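Local coordinates for putative acyl-CoA thioester hydrolase YbhC (Escherichia coli K-12, PDB 3GRH), which is a putative thioesterase of the outer membrane, built on the pectinesterase beta-helix but neither binding pectin nor showing pectinesterase activity, at residues F77-A82 against Q108-M113. Sequence-based numbering, arbitrary orientation.
Sequences FVVGPA and QYIAVM
F77, V78 and V79 run parallel to I110, A111 and V112, the strand axes 4.7 Å apart and inclined by 24°, and four backbone hydrogen bonds join them: F77 N to Y109 O, A111 N to F77 O, V79 N to A111 O, and M113 N to V79 O. The last is the straightest, and it carries the pairing one residue past the end of strand 108-112. On the face shared by F77, V79, I110 and V112, I110 sends one branch to each neighbour. Its CG1, beside the backbone N (chi1 -60°), meets F77 CD2 at 4.0 Å, while CG2 lies 3.8 Å from V79 CG2. Cutting I110 back to an alanine removes both branches and is likely to leave a gap between the F77 ring and V79, letting the ring shift. Farther along the ring, Q108 OE1 sits at its edge, in the ring plane, 3.6 Å from F77 CE2, with the amide turned 55° to the ring; that amide is held by K102 NZ at OE1 and by A99 O at NE2. On the other face, that of V78 and A111, M113 extends across 77-82: its CG is 4.1 Å from V78 CG1, and its chain runs extended to SD, which comes within 4.2 Å of P81 CD. M113 CB lies 4.1 Å from G80 CA. Strand 77-79 is an edge strand of its parallel sheet within this chain, at one end of the beta-helix, and 108-112 continues to strand 130-134, where I110 and V112 touch L132. Helix 92-100, which links the two strands in a beta-alpha-beta unit, covers the I110 face through A95, A98 and A99, and Y117 of strand 115-123 packs on V79 and V112.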
loop_
_atom_site.group_PDB
_atom_site.type_symbol
_atom_site.label_atom_id
_atom_site.label_comp_id
_atom_site.label_asym_id
_atom_site.label_seq_id
_atom_site.Cartn_x
_atom_site.Cartn_y
_atom_site.Cartn_z
ATOM N N PHE A 77 23.673 -6.614 9.306
ATOM C CA PHE A 77 24.246 -5.438 8.676
ATOM C C PHE A 77 23.729 -4.189 9.354
ATOM O O PHE A 77 22.643 -4.167 9.924
ATOM C CB PHE A 77 23.845 -5.383 7.212
ATOM C CG PHE A 77 24.235 -6.598 6.451
ATOM C CD1 PHE A 77 25.531 -6.729 6.009
ATOM C CD2 PHE A 77 23.356 -7.641 6.263
ATOM C CE1 PHE A 77 25.959 -7.888 5.335
ATOM C CE2 PHE A 77 23.754 -8.771 5.583
ATOM C CZ PHE A 77 25.045 -8.898 5.121
ATOM N N VAL A 78 24.605 -3.169 9.363
ATOM C CA VAL A 78 24.264 -1.873 9.912
ATOM C C VAL A 78 24.560 -0.751 8.934
ATOM O O VAL A 78 25.715 -0.596 8.544
ATOM C CB VAL A 78 25.002 -1.552 11.190
ATOM C CG1 VAL A 78 24.476 -0.239 11.721
ATOM C CG2 VAL A 78 24.784 -2.667 12.234
ATOM N N VAL A 79 23.559 0.073 8.621
ATOM C CA VAL A 79 23.718 1.176 7.698
ATOM C C VAL A 79 23.762 2.425 8.526
ATOM O O VAL A 79 22.943 2.616 9.454
ATOM C CB VAL A 79 22.553 1.228 6.696
ATOM C CG1 VAL A 79 22.749 2.378 5.774
ATOM C CG2 VAL A 79 22.393 -0.060 5.889
ATOM N N GLY A 80 24.720 3.305 8.234
ATOM C CA GLY A 80 24.900 4.469 9.039
ATOM C C GLY A 80 25.886 5.389 8.400
ATOM O O GLY A 80 26.404 5.111 7.322
ATOM N N PRO A 81 26.241 6.457 9.121
ATOM C CA PRO A 81 27.228 7.404 8.625
ATOM C C PRO A 81 28.591 6.764 8.607
ATOM O O PRO A 81 28.935 5.981 9.498
ATOM C CB PRO A 81 27.191 8.530 9.646
ATOM C CG PRO A 81 26.354 8.071 10.778
ATOM C CD PRO A 81 25.755 6.773 10.477
ATOM N N ALA A 82 29.390 7.138 7.616
ATOM C CA ALA A 82 30.749 6.636 7.507
ATOM C C ALA A 82 31.620 6.946 8.744
ATOM O O ALA A 82 31.637 8.068 9.272
ATOM C CB ALA A 82 31.378 7.169 6.262
ATOM N N GLN A 108 17.602 -12.259 7.072
ATOM C CA GLN A 108 18.669 -11.331 7.403
ATOM C C GLN A 108 18.133 -10.033 7.830
ATOM O O GLN A 108 17.108 -9.617 7.309
ATOM C CB GLN A 108 19.585 -11.130 6.242
ATOM C CG GLN A 108 20.134 -12.422 5.871
ATOM C CD GLN A 108 21.079 -12.321 4.808
ATOM O OE1 GLN A 108 22.248 -12.031 5.043
ATOM N NE2 GLN A 108 20.628 -12.617 3.614
ATOM N N TYR A 109 18.798 -9.437 8.810
ATOM C CA TYR A 109 18.363 -8.221 9.453
ATOM C C TYR A 109 19.346 -7.097 9.203
ATOM O O TYR A 109 20.536 -7.264 9.452
ATOM C CB TYR A 109 18.271 -8.457 10.950
ATOM C CG TYR A 109 17.190 -9.424 11.332
ATOM C CD1 TYR A 109 15.953 -8.970 11.664
ATOM C CD2 TYR A 109 17.462 -10.785 11.423
ATOM C CE1 TYR A 109 14.967 -9.841 12.006
ATOM C CE2 TYR A 109 16.446 -11.680 11.808
ATOM C CZ TYR A 109 15.203 -11.155 12.051
ATOM O OH TYR A 109 14.120 -11.917 12.470
ATOM N N ILE A 110 18.822 -5.973 8.709
ATOM C CA ILE A 110 19.597 -4.804 8.374
ATOM C C ILE A 110 19.088 -3.681 9.231
ATOM O O ILE A 110 17.947 -3.262 9.121
ATOM C CB ILE A 110 19.465 -4.423 6.893
ATOM C CG1 ILE A 110 19.949 -5.547 6.031
ATOM C CG2 ILE A 110 20.293 -3.120 6.617
ATOM C CD1 ILE A 110 19.562 -5.433 4.517
ATOM N N ALA A 111 19.920 -3.221 10.144
ATOM C CA ALA A 111 19.583 -2.061 11.013
ATOM C C ALA A 111 19.994 -0.805 10.316
ATOM O O ALA A 111 21.062 -0.792 9.706
ATOM C CB ALA A 111 20.287 -2.179 12.384
ATOM N N VAL A 112 19.183 0.240 10.405
ATOM C CA VAL A 112 19.508 1.525 9.794
ATOM C C VAL A 112 19.521 2.603 10.908
ATOM O O VAL A 112 18.558 2.796 11.630
ATOM C CB VAL A 112 18.511 1.918 8.690
ATOM C CG1 VAL A 112 19.061 3.198 8.055
ATOM C CG2 VAL A 112 18.347 0.839 7.618
ATOM N N MET A 113 20.676 3.259 11.066
ATOM C CA MET A 113 20.878 4.274 12.070
ATOM C C MET A 113 20.162 5.547 11.667
ATOM O O MET A 113 19.949 5.817 10.500
ATOM C CB MET A 113 22.366 4.578 12.238
ATOM C CG MET A 113 23.088 3.444 12.861
ATOM S SD MET A 113 24.764 3.812 13.236
ATOM C CE MET A 113 24.623 5.130 14.461
#